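Local atomic coordinates of AclR protein (Streptomyces galilaeus, PDB entry 2GEY), a protein that is a putative hydroxylase of the SnoaL-like family that probably acts on an aromatic polyketide in the biosynthesis of an antibiotic. Residues 13-16 with 17-21; 23-26 with 27-31; 40-44 with 45-49; 107-111 with 112-116; 122-125 with 126-130. One frame throughout, in Å; residues are numbered along the deposited sequence. Where two conformers were deposited one is given.

Interaction 1 (13-16 with 17-21)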
loop_
_atom_site.group_PDB
_atom_site.type_symbol
_atom_site.label_atom_id
_atom_site.label_comp_id
_atom_site.label_asym_id
_atom_site.label_seq_id
_atom_site.Cartn_x
_atom_site.Cartn_y
_atom_site.Cartn_z
ATOM N N MET A 13 -5.022 2.295 20.260
ATOM C CA MET A 13 -3.657 2.019 19.854
ATOM C C MET A 13 -3.091 3.169 19.007
ATOM O O MET A 13 -1.963 3.593 19.220
ATOM C CB MET A 13 -3.593 0.677 19.125
ATOM C CG MET A 13 -3.974 -0.480 20.019
ATOM S SD MET A 13 -4.086 -2.041 19.119
ATOM C CE MET A 13 -2.396 -2.570 19.165
ATOM N N VAL A 14 -3.891 3.702 18.087
ATOM C CA VAL A 14 -3.506 4.916 17.342
ATOM C C VAL A 14 -3.241 6.081 18.313
ATOM O O VAL A 14 -2.227 6.787 18.205
ATOM C CB VAL A 14 -4.586 5.310 16.295
ATOM C CG1 VAL A 14 -4.270 6.650 15.654
ATOM C CG2 VAL A 14 -4.716 4.239 15.209
ATOM N N ALA A 15 -4.133 6.269 19.278
ATOM C CA ALA A 15 -3.968 7.350 20.254
ATOM C C ALA A 15 -2.663 7.187 21.030
ATOM O O ALA A 15 -1.989 8.175 21.295
ATOM C CB ALA A 15 -5.140 7.414 21.201
ATOM N N ALA A 16 -2.309 5.943 21.371
ATOM C CA ALA A 16 -1.057 5.638 22.056
ATOM C C ALA A 16 0.151 6.068 21.221
ATOM O O ALA A 16 1.068 6.708 21.740
ATOM C CB ALA A 16 -0.972 4.155 22.392
ATOM N N TRP A 17 0.147 5.712 19.934
ATOM C CA TRP A 17 1.170 6.196 19.005
ATOM C C TRP A 17 1.254 7.714 19.060
ATOM O O TRP A 17 2.340 8.280 19.101
ATOM C CB TRP A 17 0.862 5.778 17.562
ATOM C CG TRP A 17 1.531 4.492 17.155
ATOM C CD1 TRP A 17 0.927 3.334 16.786
ATOM C CD2 TRP A 17 2.938 4.254 17.079
ATOM N NE1 TRP A 17 1.874 2.382 16.488
ATOM C CE2 TRP A 17 3.116 2.921 16.666
ATOM C CE3 TRP A 17 4.065 5.040 17.327
ATOM C CZ2 TRP A 17 4.384 2.355 16.481
ATOM C CZ3 TRP A 17 5.325 4.476 17.145
ATOM C CH2 TRP A 17 5.467 3.144 16.725
ATOM N N ASN A 18 0.101 8.363 19.050
ATOM C CA ASN A 18 0.054 9.819 18.903
ATOM C C ASN A 18 0.443 10.599 20.150
ATOM O O ASN A 18 0.677 11.815 20.064
ATOM C CB ASN A 18 -1.319 10.259 18.393
ATOM C CG ASN A 18 -1.476 10.034 16.890
ATOM O OD1 ASN A 18 -0.476 9.932 16.161
ATOM N ND2 ASN A 18 -2.714 9.973 16.422
ATOM N N ARG A 19 0.495 9.921 21.291
ATOM C CA ARG A 19 1.121 10.484 22.496
ATOM C C ARG A 19 2.486 9.843 22.783
ATOM O O ARG A 19 3.084 10.064 23.846
ATOM C CB ARG A 19 0.180 10.397 23.705
ATOM C CG ARG A 19 -0.177 9.028 24.128
ATOM C CD ARG A 19 -0.906 9.005 25.491
ATOM N NE ARG A 19 -1.026 7.615 25.889
ATOM C CZ ARG A 19 -2.008 6.802 25.523
ATOM N NH1 ARG A 19 -3.028 7.243 24.812
ATOM N NH2 ARG A 19 -1.973 5.532 25.902
ATOM N N TRP A 20 2.990 9.089 21.809
ATOM C CA TRP A 20 4.335 8.513 21.854
ATOM C C TRP A 20 4.553 7.567 23.040
ATOM O O TRP A 20 5.601 7.613 23.703
ATOM C CB TRP A 20 5.376 9.641 21.809
ATOM C CG TRP A 20 5.022 10.625 20.747
ATOM C CD1 TRP A 20 4.964 10.391 19.405
ATOM C CD2 TRP A 20 4.614 11.982 20.934
ATOM N NE1 TRP A 20 4.563 11.519 18.747
ATOM C CE2 TRP A 20 4.336 12.513 19.661
ATOM C CE3 TRP A 20 4.445 12.798 22.057
ATOM C CZ2 TRP A 20 3.912 13.826 19.475
ATOM C CZ3 TRP A 20 4.019 14.104 21.870
ATOM C CH2 TRP A 20 3.768 14.608 20.590
ATOM N N ASP A 21 3.562 6.702 23.263
ATOM C CA ASP A 21 3.519 5.767 24.386
ATOM C C ASP A 21 3.480 4.330 23.865
ATOM O O ASP A 21 2.405 3.785 23.628
ATOM C CB ASP A 21 2.268 6.041 25.228
ATOM C CG ASP A 21 2.064 5.016 26.344
ATOM O OD1 ASP A 21 3.022 4.310 26.717
ATOM O OD2 ASP A 21 0.930 4.927 26.851
#
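The guanidinium of Arg-19 lies over the backbone of Ala-16, whose CA sits 3.7 Å from NH1 beneath one face of the group and displaced toward its rim. What folds the arginine back is its first torsion: CG stands between the backbone N and the carbonyl carbon (chi1 63°), and the chain then runs extended to NE. Asp-21 holds the far end, its OD2 taking NH2 at 3.1 Å in a salt bridge. The nitrogen approaches on the anti side of that oxygen, which itself lies near the guanidinium plane. The other oxygen, OD1, accepts from Ser-23 OG at the start of helix 23-26. On another flank of helix 3-18, Val-14 and Asn-18 run side by side, CG1 reaching ND2 at 3.7 Å, while the amide oxygen of Asn-18 binds Leu-63 N on strand 62-71.

Backbone geometry shows how the helix stops. Trp-17 N donates almost straight to Met-13 O (169°), but Arg-19 N has only weak bonds, to Ala-15 O and Ala-16 O. Trp-20 then takes a positive phi of 60°, and Asp-21 N returns to Ala-16 O at 2.9 Å as Trp-20 N reaches Trp-17 O at 2.9 Å: a Schellman motif. Carbonyls at the helix end are thus met by amides of the reversing chain, and an ion pair spans the same turn, which probably steadies Arg-19 at an exposed position.

Interaction 2 (23-26 with 27-31); sequences SGII and KHWSP
The indole of Trp-29 takes Ile-26 on one face: CG1 stands 3.7 Å from the centroid of the six-membered ring and only 8° off its normal, a CH-pi contact. The branch CG2 of the same isoleucine meets the ring at CE3, 3.8 Å away. Ile-25 runs alongside the indole, with CG2 4.0 Å from Trp-29 NE1. The imidazole of His-28 has Lys-27 CG over one face, offset toward the rim, and the carbonyl of Gly-24 at its edge, where O lies 3.2 Å from CD2. Water 1 sits at that edge too, in the ring plane, donating to Gly-24 O at 2.6 Å and hydrogen-bonded to His-28 NE2 at 3.0 Å, so a single solvent molecule ties the imidazole to the short helix.

Two torsions set this up. In Ile-26, CG1 is anti to the carbonyl carbon (chi1 -67°), and in Trp-29 CG adopts the same relation (chi1 -68°), which brings the methylene above the ring. The backbone closes with a type I turn from Ile-26 to Trp-29, whose bond from Trp-29 N to Ile-26 O measures 3.0 Å, the donor standing well above the carbonyl plane; Lys-27 N still finds Ser-23 O in helical fashion.

Ile-25 packs on Met-13, Ala-16 and Trp-17 of helix 3-18, and Trp-29 on Met-47 and Met-51 of helix 44-57, with His-35 in an edge-to-face stack. The turn links helix 23-26, packed on helix 3-18, to strand 29-30, which hydrogen-bonds to Val-114 of strand 113-122.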
loop_
_atom_site.group_PDB
_atom_site.type_symbol
_atom_site.label_atom_id
_atom_site.label_comp_id
_atom_site.label_asym_id
_atom_site.label_seq_id
_atom_site.Cartn_x
_atom_site.Cartn_y
_atom_site.Cartn_z
ATOM N N SER A 23 4.057 1.526 25.301
ATOM C CA SER A 23 3.433 0.596 26.247
ATOM C C SER A 23 1.921 0.514 26.027
ATOM O O SER A 23 1.317 -0.543 26.213
ATOM C CB SER A 23 3.726 1.003 27.702
ATOM O OG SER A 23 2.874 2.057 28.122
ATOM N N GLY A 24 1.315 1.634 25.624
ATOM C CA GLY A 24 -0.123 1.723 25.349
ATOM C C GLY A 24 -0.569 1.010 24.088
ATOM O O GLY A 24 -1.761 0.796 23.876
ATOM N N ILE A 25 0.391 0.649 23.237
ATOM C CA ILE A 25 0.115 -0.172 22.073
ATOM C C ILE A 25 0.279 -1.645 22.455
ATOM O O ILE A 25 -0.632 -2.456 22.271
ATOM C CB ILE A 25 1.094 0.164 20.922
ATOM C CG1 ILE A 25 0.996 1.647 20.551
ATOM C CG2 ILE A 25 0.847 -0.723 19.711
ATOM C CD1 ILE A 25 2.202 2.152 19.861
ATOM N N ILE A 26 1.435 -1.988 23.013
ATOM C CA ILE A 26 1.790 -3.383 23.258
ATOM C C ILE A 26 0.883 -4.033 24.321
ATOM O O ILE A 26 0.728 -5.257 24.360
ATOM C CB ILE A 26 3.307 -3.496 23.597
ATOM C CG1 ILE A 26 4.131 -3.130 22.352
ATOM C CG2 ILE A 26 3.670 -4.890 24.078
ATOM C CD1 ILE A 26 5.541 -2.669 22.638
ATOM N N LYS A 27 0.269 -3.215 25.172
ATOM C CA LYS A 27 -0.639 -3.757 26.198
ATOM C C LYS A 27 -1.849 -4.472 25.589
ATOM O O LYS A 27 -2.510 -5.261 26.263
ATOM C CB LYS A 27 -1.113 -2.655 27.148
ATOM C CG LYS A 27 -2.003 -1.622 26.521
ATOM C CD LYS A 27 -2.304 -0.486 27.482
ATOM C CE LYS A 27 -3.340 -0.864 28.501
ATOM N NZ LYS A 27 -3.826 0.343 29.238
ATOM N N HIS A 28 -2.139 -4.185 24.322
ATOM C CA HIS A 28 -3.273 -4.794 23.628
ATOM C C HIS A 28 -2.889 -6.042 22.850
ATOM O O HIS A 28 -3.753 -6.707 22.270
ATOM C CB HIS A 28 -3.904 -3.777 22.688
ATOM C CG HIS A 28 -4.527 -2.622 23.398
ATOM N ND1 HIS A 28 -5.645 -2.760 24.193
ATOM C CD2 HIS A 28 -4.174 -1.316 23.465
ATOM C CE1 HIS A 28 -5.971 -1.580 24.693
ATOM N NE2 HIS A 28 -5.090 -0.690 24.274
ATOM N N TRP A 29 -1.596 -6.364 22.836
ATOM C CA TRP A 29 -1.123 -7.549 22.134
ATOM C C TRP A 29 -1.334 -8.782 22.976
ATOM O O TRP A 29 -1.057 -8.776 24.180
ATOM C CB TRP A 29 0.367 -7.442 21.847
ATOM C CG TRP A 29 0.766 -6.419 20.868
ATOM C CD1 TRP A 29 -0.025 -5.526 20.227
ATOM C CD2 TRP A 29 2.101 -6.163 20.435
ATOM N NE1 TRP A 29 0.730 -4.734 19.395
ATOM C CE2 TRP A 29 2.045 -5.106 19.511
ATOM C CE3 TRP A 29 3.339 -6.739 20.731
ATOM C CZ2 TRP A 29 3.191 -4.605 18.879
ATOM C CZ3 TRP A 29 4.475 -6.237 20.106
ATOM C CH2 TRP A 29 4.392 -5.183 19.196
ATOM N N SER A 30 -1.793 -9.855 22.349
ATOM C CA SER A 30 -1.771 -11.156 23.000
ATOM C C SER A 30 -0.320 -11.586 23.242
ATOM O O SER A 30 0.570 -11.240 22.463
ATOM C CB SER A 30 -2.463 -12.207 22.136
ATOM O OG SER A 30 -2.192 -13.516 22.602
ATOM N N PRO A 31 -0.077 -12.361 24.309
ATOM C CA PRO A 31 1.222 -13.026 24.451
ATOM C C PRO A 31 1.599 -13.884 23.241
ATOM O O PRO A 31 2.784 -14.095 22.986
ATOM C CB PRO A 31 1.028 -13.924 25.674
ATOM C CG PRO A 31 -0.087 -13.311 26.431
ATOM C CD PRO A 31 -0.978 -12.652 25.436
HETATM O O HOH W 1 -3.951 2.053 24.528
#

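Interaction 3 (40-44 with 45-49); sequences NEVSS and ADMVK
A serine N-cap opens helix 44-57 just after strand 40-42: Ser-43 OG accepts from Asp-46 N at 3.0 Å with an angle of 155° at the hydrogen. The hydroxyl can reach this amide because it stands between the backbone N and the carbonyl carbon (chi1 72°). Asp-46 leans back over the cap, and its OD2 accepts from water 2 at 2.7 Å. That water in turn accepts from Ser-43 N at 3.0 Å, so the reciprocal arm from the aspartate to the capping residue is bridged by solvent. A direct bond from the carboxylate to Ser-43 N would be needed for a complete capping box; here the water takes its place. Ordinary helical bonding begins at once, with Met-47 N on Ser-43 O and Val-48 N on Ser-44 O, the latter with an N-H...O angle of 170°.

Next to the cap, Val-42 and Met-47 cross at about a right angle. The methionine chain bends at both chi2 and chi3 and swings CE back onto Val-42 CG1, 3.4 Å away, closer than usual for two carbons. Val-42 CG1 also approaches Asp-46 CB at 4.0 Å. Met-47 packs further on His-35 and Trp-29, and the hydroxyl of Ser-44 is hydrogen-bonded to His-35 NE2.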
loop_
_atom_site.group_PDB
_atom_site.type_symbol
_atom_site.label_atom_id
_atom_site.label_comp_id
_atom_site.label_asym_id
_atom_site.label_seq_id
_atom_site.Cartn_x
_atom_site.Cartn_y
_atom_site.Cartn_z
ATOM N N ASN A 40 6.088 -12.410 5.394
ATOM C CA ASN A 40 7.029 -13.101 6.273
ATOM C C ASN A 40 6.737 -12.703 7.705
ATOM O O ASN A 40 6.358 -11.561 7.951
ATOM C CB ASN A 40 8.466 -12.684 5.966
ATOM C CG ASN A 40 8.890 -13.021 4.558
ATOM O OD1 ASN A 40 8.813 -14.171 4.132
ATOM N ND2 ASN A 40 9.353 -12.014 3.825
ATOM N N GLU A 41 6.938 -13.621 8.647
ATOM C CA GLU A 41 6.739 -13.307 10.063
ATOM C C GLU A 41 7.868 -12.417 10.563
ATOM O O GLU A 41 9.025 -12.577 10.155
ATOM C CB GLU A 41 6.666 -14.570 10.937
ATOM C CG GLU A 41 6.427 -14.257 12.427
ATOM C CD GLU A 41 6.393 -15.477 13.335
ATOM O OE1 GLU A 41 6.353 -16.618 12.828
ATOM O OE2 GLU A 41 6.400 -15.285 14.571
ATOM N N VAL A 42 7.518 -11.492 11.447
ATOM C CA VAL A 42 8.461 -10.623 12.125
ATOM C C VAL A 42 8.309 -10.891 13.621
ATOM O O VAL A 42 7.196 -10.851 14.155
ATOM C CB VAL A 42 8.147 -9.145 11.824
ATOM C CG1 VAL A 42 9.081 -8.214 12.595
ATOM C CG2 VAL A 42 8.248 -8.886 10.330
ATOM N N SER A 43 9.412 -11.169 14.307
ATOM C CA SER A 43 9.341 -11.451 15.744
ATOM C C SER A 43 8.847 -10.222 16.509
ATOM O O SER A 43 9.071 -9.093 16.086
ATOM C CB SER A 43 10.706 -11.892 16.286
ATOM O OG SER A 43 11.600 -10.799 16.329
ATOM N N SER A 44 8.172 -10.445 17.632
ATOM C CA SER A 44 7.728 -9.340 18.480
ATOM C C SER A 44 8.924 -8.516 18.957
ATOM O O SER A 44 8.845 -7.294 19.044
ATOM C CB SER A 44 6.932 -9.852 19.680
ATOM O OG SER A 44 5.629 -10.249 19.299
ATOM N N ALA A 45 10.030 -9.198 19.246
ATOM C CA ALA A 45 11.275 -8.534 19.639
ATOM C C ALA A 45 11.729 -7.547 18.570
ATOM O O ALA A 45 12.064 -6.403 18.874
ATOM C CB ALA A 45 12.361 -9.556 19.907
ATOM N N ASP A 46 11.719 -7.985 17.313
ATOM C CA ASP A 46 12.135 -7.129 16.210
ATOM C C ASP A 46 11.116 -6.014 15.968
ATOM O O ASP A 46 11.492 -4.885 15.663
ATOM C CB ASP A 46 12.344 -7.949 14.932
ATOM C CG ASP A 46 13.605 -8.815 14.988
ATOM O OD1 ASP A 46 14.325 -8.784 16.007
ATOM O OD2 ASP A 46 13.874 -9.531 14.008
ATOM N N MET A 47 9.835 -6.336 16.114
ATOM C CA MET A 47 8.779 -5.344 15.932
ATOM C C MET A 47 8.941 -4.201 16.932
ATOM O O MET A 47 8.921 -3.026 16.555
ATOM C CB MET A 47 7.411 -6.002 16.100
ATOM C CG MET A 47 6.232 -5.092 15.775
ATOM S SD MET A 47 6.246 -4.412 14.100
ATOM C CE MET A 47 6.640 -5.860 13.138
ATOM N N VAL A 48 9.117 -4.540 18.203
ATOM C CA VAL A 48 9.289 -3.515 19.232
ATOM C C VAL A 48 10.536 -2.666 18.957
ATOM O O VAL A 48 10.500 -1.456 19.123
ATOM C CB VAL A 48 9.315 -4.119 20.658
ATOM C CG1 VAL A 48 9.692 -3.057 21.693
ATOM C CG2 VAL A 48 7.950 -4.715 20.994
ATOM N N LYS A 49 11.625 -3.296 18.519
ATOM C CA LYS A 49 12.834 -2.554 18.154
ATOM C C LYS A 49 12.592 -1.554 17.029
ATOM O O LYS A 49 13.137 -0.452 17.062
ATOM C CB LYS A 49 13.972 -3.501 17.763
ATOM C CG LYS A 49 14.528 -4.253 18.938
ATOM C CD LYS A 49 15.626 -5.221 18.533
ATOM C CE LYS A 49 15.955 -6.171 19.668
ATOM N NZ LYS A 49 17.099 -7.057 19.320
HETATM O O HOH W 2 11.980 -11.008 12.816
#

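Interaction 4 (107-111 with 112-116)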
loop_
_atom_site.group_PDB
_atom_site.type_symbol
_atom_site.label_atom_id
_atom_site.label_comp_id
_atom_site.label_asym_id
_atom_site.label_seq_id
_atom_site.Cartn_x
_atom_site.Cartn_y
_atom_site.Cartn_z
ATOM N N LEU A 107 -5.504 -6.078 11.830
ATOM C CA LEU A 107 -5.402 -6.719 13.138
ATOM C C LEU A 107 -6.525 -7.728 13.319
ATOM O O LEU A 107 -7.662 -7.463 12.935
ATOM C CB LEU A 107 -5.492 -5.674 14.254
ATOM C CG LEU A 107 -4.429 -4.573 14.324
ATOM C CD1 LEU A 107 -4.699 -3.698 15.530
ATOM C CD2 LEU A 107 -3.021 -5.140 14.384
ATOM N N ARG A 108 -6.201 -8.882 13.897
ATOM C CA ARG A 108 -7.205 -9.879 14.258
ATOM C C ARG A 108 -7.202 -10.029 15.777
ATOM O O ARG A 108 -6.133 -10.145 16.392
ATOM C CB ARG A 108 -6.938 -11.233 13.584
ATOM C CG ARG A 108 -8.076 -12.231 13.809
ATOM C CD ARG A 108 -7.918 -13.478 12.989
ATOM N NE ARG A 108 -6.919 -14.374 13.550
ATOM C CZ ARG A 108 -7.138 -15.242 14.538
ATOM N NH1 ARG A 108 -8.320 -15.330 15.143
ATOM N NH2 ARG A 108 -6.149 -16.024 14.941
ATOM N N PHE A 109 -8.401 -10.041 16.363
ATOM C CA PHE A 109 -8.583 -10.070 17.816
ATOM C C PHE A 109 -9.107 -11.406 18.305
ATOM O O PHE A 109 -9.928 -12.034 17.641
ATOM C CB PHE A 109 -9.598 -9.007 18.247
ATOM C CG PHE A 109 -9.068 -7.603 18.192
ATOM C CD1 PHE A 109 -8.983 -6.933 16.979
ATOM C CD2 PHE A 109 -8.653 -6.956 19.355
ATOM C CE1 PHE A 109 -8.480 -5.640 16.918
ATOM C CE2 PHE A 109 -8.164 -5.661 19.304
ATOM C CZ PHE A 109 -8.072 -5.008 18.079
ATOM N N VAL A 110 -8.639 -11.812 19.484
ATOM C CA VAL A 110 -9.254 -12.887 20.261
ATOM C C VAL A 110 -9.317 -12.413 21.710
ATOM O O VAL A 110 -8.308 -11.976 22.265
ATOM C CB VAL A 110 -8.452 -14.216 20.205
ATOM C CG1 VAL A 110 -9.119 -15.259 21.094
ATOM C CG2 VAL A 110 -8.337 -14.726 18.778
ATOM N N ASP A 111 -10.506 -12.482 22.306
ATOM C CA ASP A 111 -10.726 -12.055 23.689
ATOM C C ASP A 111 -10.202 -10.650 23.979
ATOM O O ASP A 111 -9.630 -10.404 25.042
ATOM C CB ASP A 111 -10.104 -13.058 24.663
ATOM C CG ASP A 111 -10.748 -14.420 24.583
ATOM O OD1 ASP A 111 -11.954 -14.489 24.249
ATOM O OD2 ASP A 111 -10.049 -15.426 24.842
ATOM N N GLY A 112 -10.388 -9.740 23.027
ATOM C CA GLY A 112 -9.989 -8.348 23.191
ATOM C C GLY A 112 -8.511 -8.048 22.980
ATOM O O GLY A 112 -8.094 -6.898 23.114
ATOM N N LYS A 113 -7.720 -9.059 22.632
ATOM C CA LYS A 113 -6.293 -8.869 22.419
ATOM C C LYS A 113 -5.951 -9.175 20.961
ATOM O O LYS A 113 -6.613 -9.991 20.315
ATOM C CB LYS A 113 -5.489 -9.752 23.370
ATOM C CG LYS A 113 -5.665 -9.397 24.857
ATOM C CD LYS A 113 -4.789 -8.217 25.291
ATOM C CE LYS A 113 -5.127 -7.705 26.710
ATOM N NZ LYS A 113 -6.313 -6.733 26.711
ATOM N N VAL A 114 -4.921 -8.511 20.451
ATOM C CA VAL A 114 -4.481 -8.713 19.073
ATOM C C VAL A 114 -3.641 -9.997 18.998
ATOM O O VAL A 114 -2.620 -10.108 19.679
ATOM C CB VAL A 114 -3.649 -7.517 18.573
ATOM C CG1 VAL A 114 -3.175 -7.738 17.145
ATOM C CG2 VAL A 114 -4.463 -6.229 18.684
ATOM N N VAL A 115 -4.070 -10.951 18.172
ATOM C CA VAL A 115 -3.341 -12.211 17.976
ATOM C C VAL A 115 -2.581 -12.300 16.641
ATOM O O VAL A 115 -1.653 -13.124 16.484
ATOM C CB VAL A 115 -4.272 -13.437 18.123
ATOM C CG1 VAL A 115 -4.808 -13.525 19.539
ATOM C CG2 VAL A 115 -5.400 -13.400 17.104
ATOM N N GLU A 116 -2.989 -11.478 15.678
ATOM C CA GLU A 116 -2.299 -11.379 14.398
ATOM C C GLU A 116 -2.300 -9.940 13.936
ATOM O O GLU A 116 -3.304 -9.227 14.091
ATOM C CB GLU A 116 -2.958 -12.262 13.328
ATOM C CG GLU A 116 -2.753 -13.753 13.540
ATOM C CD GLU A 116 -3.275 -14.587 12.385
ATOM O OE1 GLU A 116 -4.510 -14.699 12.247
ATOM O OE2 GLU A 116 -2.452 -15.157 11.628
HETATM O O HOH W 3 -8.514 -8.625 26.885
#
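Arg-108 and Glu-116 join across a beta hairpin, strands 98-110 and 113-122, closed by a type I' turn from Val-110 to Lys-113. A classic beta bulge interrupts it: Val-115 and Glu-116 both face Arg-108, whose carbonyl O takes Val-115 N at 2.8 Å and Glu-116 N only weakly. Arg-108 leaves the strand with CG anti to its own N (chi1 -173°) and bends at chi3, laying NE against Glu-116 OE1 at 2.8 Å. The oxygen uses its anti lone pair and lies in the guanidinium plane, although the carboxylate is turned 80° from that plane. Glu-116 OE2 is bound by Tyr-36 OH, so both carboxylate oxygens are engaged. Over one face of the guanidinium lies Val-115 CG2, 3.5 Å from NH2; the same methyl touches Val-110 CG2 at 3.6 Å.

Phe-109, Val-114 and Leu-107 pack toward helix 3-18. Val-114 CG2 lies over the phenyl face, 4.1 Å from its centroid, and its other methyl, CG1, meets Leu-107 CD2. Asp-111 and Gly-112 have positive phi, as the type I' turn requires. Lys-113 bends at chi2 and chi4, and its NZ donates to water 3, which donates in turn to Asp-111 O at 2.8 Å.

Interaction 5 (122-125 with 126-130); sequences NMRP and LLVRL
Met-123 lays its bent side chain alongside that of Leu-126, the two pointing the same way. The methionine was deposited in two conformers, and the 3.2 Å approach of Met-123 CE to Leu-126 CD2 in the one given is therefore doubtful evidence of tight packing. As the N-cap residue, Met-123 offers its carbonyl to Leu-127 N at 2.8 Å, with a C=O...N angle of 170°. The side chain of Leu-127 reaches back with CG 3.4 Å from that same Met-123 O.

Arg-124 sends its chain out with CG anti to the backbone N (chi1 -167°) and a bend at chi3. This lays NH2 beside Val-128 CG2 at 3.6 Å, and NH1 makes a salt bridge to Glu-38 of the second subunit. Its carbonyl accepts from Val-128 N. Pro-125, lacking an amide hydrogen, sits in the first turn and receives Arg-129 N on its O at 3.1 Å.

Leu-126 packs on Val-99 and Trp-101 of strand 98-110, and Leu-127 touches Leu-133 of the second subunit. An Asx turn, in which Asn-122 OD1 accepts from Arg-124 N at 3.0 Å while ND2 binds Glu-38 of the second subunit, leads from strand 113-122 into the first turn of the short helix 124-129, at the subunit interface.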
loop_
_atom_site.group_PDB
_atom_site.type_symbol
_atom_site.label_atom_id
_atom_site.label_comp_id
_atom_site.label_asym_id
_atom_site.label_seq_id
_atom_site.Cartn_x
_atom_site.Cartn_y
_atom_site.Cartn_z
ATOM N N ASN A 122 3.985 1.717 2.664
ATOM C CA ASN A 122 4.548 2.461 1.556
ATOM C C ASN A 122 5.440 3.570 2.083
ATOM O O ASN A 122 4.945 4.643 2.457
ATOM C CB ASN A 122 3.449 3.075 0.685
ATOM C CG ASN A 122 4.009 3.989 -0.383
ATOM O OD1 ASN A 122 5.154 3.833 -0.787
ATOM N ND2 ASN A 122 3.215 4.958 -0.832
ATOM N N MET A 123 6.746 3.307 2.069
ATOM C CA MET A 123 7.738 4.282 2.515
ATOM C C MET A 123 8.294 5.113 1.357
ATOM O O MET A 123 9.196 5.930 1.540
ATOM C CB MET A 123 8.889 3.576 3.222
ATOM C CG MET A 123 8.480 2.797 4.457
ATOM S SD MET A 123 9.517 3.197 5.860
ATOM C CE MET A 123 8.558 4.559 6.500
ATOM N N ARG A 124 7.745 4.937 0.157
ATOM C CA ARG A 124 8.274 5.662 -1.001
ATOM C C ARG A 124 8.542 7.163 -0.738
ATOM O O ARG A 124 9.654 7.629 -0.981
ATOM C CB ARG A 124 7.372 5.459 -2.228
ATOM C CG ARG A 124 7.999 5.915 -3.545
ATOM C CD ARG A 124 6.931 6.301 -4.564
ATOM N NE ARG A 124 6.229 7.518 -4.156
ATOM C CZ ARG A 124 6.703 8.750 -4.304
ATOM N NH1 ARG A 124 5.997 9.784 -3.868
ATOM N NH2 ARG A 124 7.868 8.971 -4.905
ATOM N N PRO A 125 7.550 7.913 -0.209
ATOM C CA PRO A 125 7.764 9.354 -0.016
ATOM C C PRO A 125 8.881 9.657 0.983
ATOM O O PRO A 125 9.616 10.635 0.820
ATOM C CB PRO A 125 6.419 9.857 0.535
ATOM C CG PRO A 125 5.460 8.762 0.355
ATOM C CD PRO A 125 6.219 7.490 0.267
ATOM N N LEU A 126 9.003 8.819 2.008
ATOM C CA LEU A 126 10.073 8.969 2.985
ATOM C C LEU A 126 11.423 8.649 2.362
ATOM O O LEU A 126 12.413 9.346 2.613
ATOM C CB LEU A 126 9.826 8.061 4.194
ATOM C CG LEU A 126 10.883 8.091 5.305
ATOM C CD1 LEU A 126 11.036 9.495 5.874
ATOM C CD2 LEU A 126 10.514 7.109 6.405
ATOM N N LEU A 127 11.469 7.596 1.552
ATOM C CA LEU A 127 12.712 7.219 0.879
ATOM C C LEU A 127 13.225 8.333 -0.032
ATOM O O LEU A 127 14.437 8.545 -0.130
ATOM C CB LEU A 127 12.545 5.916 0.096
ATOM C CG LEU A 127 12.303 4.665 0.949
ATOM C CD1 LEU A 127 11.778 3.525 0.081
ATOM C CD2 LEU A 127 13.564 4.247 1.695
ATOM N N VAL A 128 12.307 9.049 -0.677
ATOM C CA VAL A 128 12.672 10.214 -1.480
ATOM C C VAL A 128 13.260 11.319 -0.589
ATOM O O VAL A 128 14.310 11.884 -0.912
ATOM C CB VAL A 128 11.468 10.735 -2.297
ATOM C CG1 VAL A 128 11.809 12.046 -3.004
ATOM C CG2 VAL A 128 11.045 9.694 -3.312
ATOM N N ARG A 129 12.597 11.610 0.532
ATOM C CA ARG A 129 13.055 12.651 1.460
ATOM C C ARG A 129 14.419 12.344 2.060
ATOM O O ARG A 129 15.219 13.256 2.309
ATOM C CB ARG A 129 12.042 12.865 2.586
ATOM C CG ARG A 129 10.804 13.618 2.164
ATOM C CD ARG A 129 11.081 15.098 1.898
ATOM N NE ARG A 129 10.415 15.501 0.662
ATOM C CZ ARG A 129 11.004 15.730 -0.514
ATOM N NH1 ARG A 129 12.324 15.653 -0.671
ATOM N NH2 ARG A 129 10.248 16.063 -1.553
ATOM N N LEU A 130 14.689 11.063 2.282
ATOM C CA LEU A 130 15.974 10.636 2.814
ATOM C C LEU A 130 17.042 10.439 1.742
ATOM O O LEU A 130 18.169 10.065 2.066
ATOM C CB LEU A 130 15.806 9.345 3.610
ATOM C CG LEU A 130 14.937 9.491 4.858
ATOM C CD1 LEU A 130 14.868 8.185 5.575
ATOM C CD2 LEU A 130 15.455 10.565 5.784
#

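Interactions 1 to 4 form one connected group, in which interaction 2 touches the other three and interaction 3 only interaction 2. Interactions 1 and 2 (centres 12 Å apart) meet at Trp-17 NE1 and Ile-25 CD1, 3.4 Å. Interaction 2 joins interaction 4 by a probable backbone hydrogen bond, Ser-30 N to Val-114 O at 2.8 Å, and interaction 3 by Ile-26 CD1 on Val-48 CG2 at 3.6 Å. Met-13 SD links interaction 1 to Leu-107 of interaction 4. Interaction 5 stands apart at the subunit interface, its centre about 30 Å from that of interaction 4. Glycerol near Trp-17, Ile-25 and Leu-107 and tetraethylene glycol near Trp-17 and Met-123, probably crystallisation additives, may mark pockets, not necessarily one.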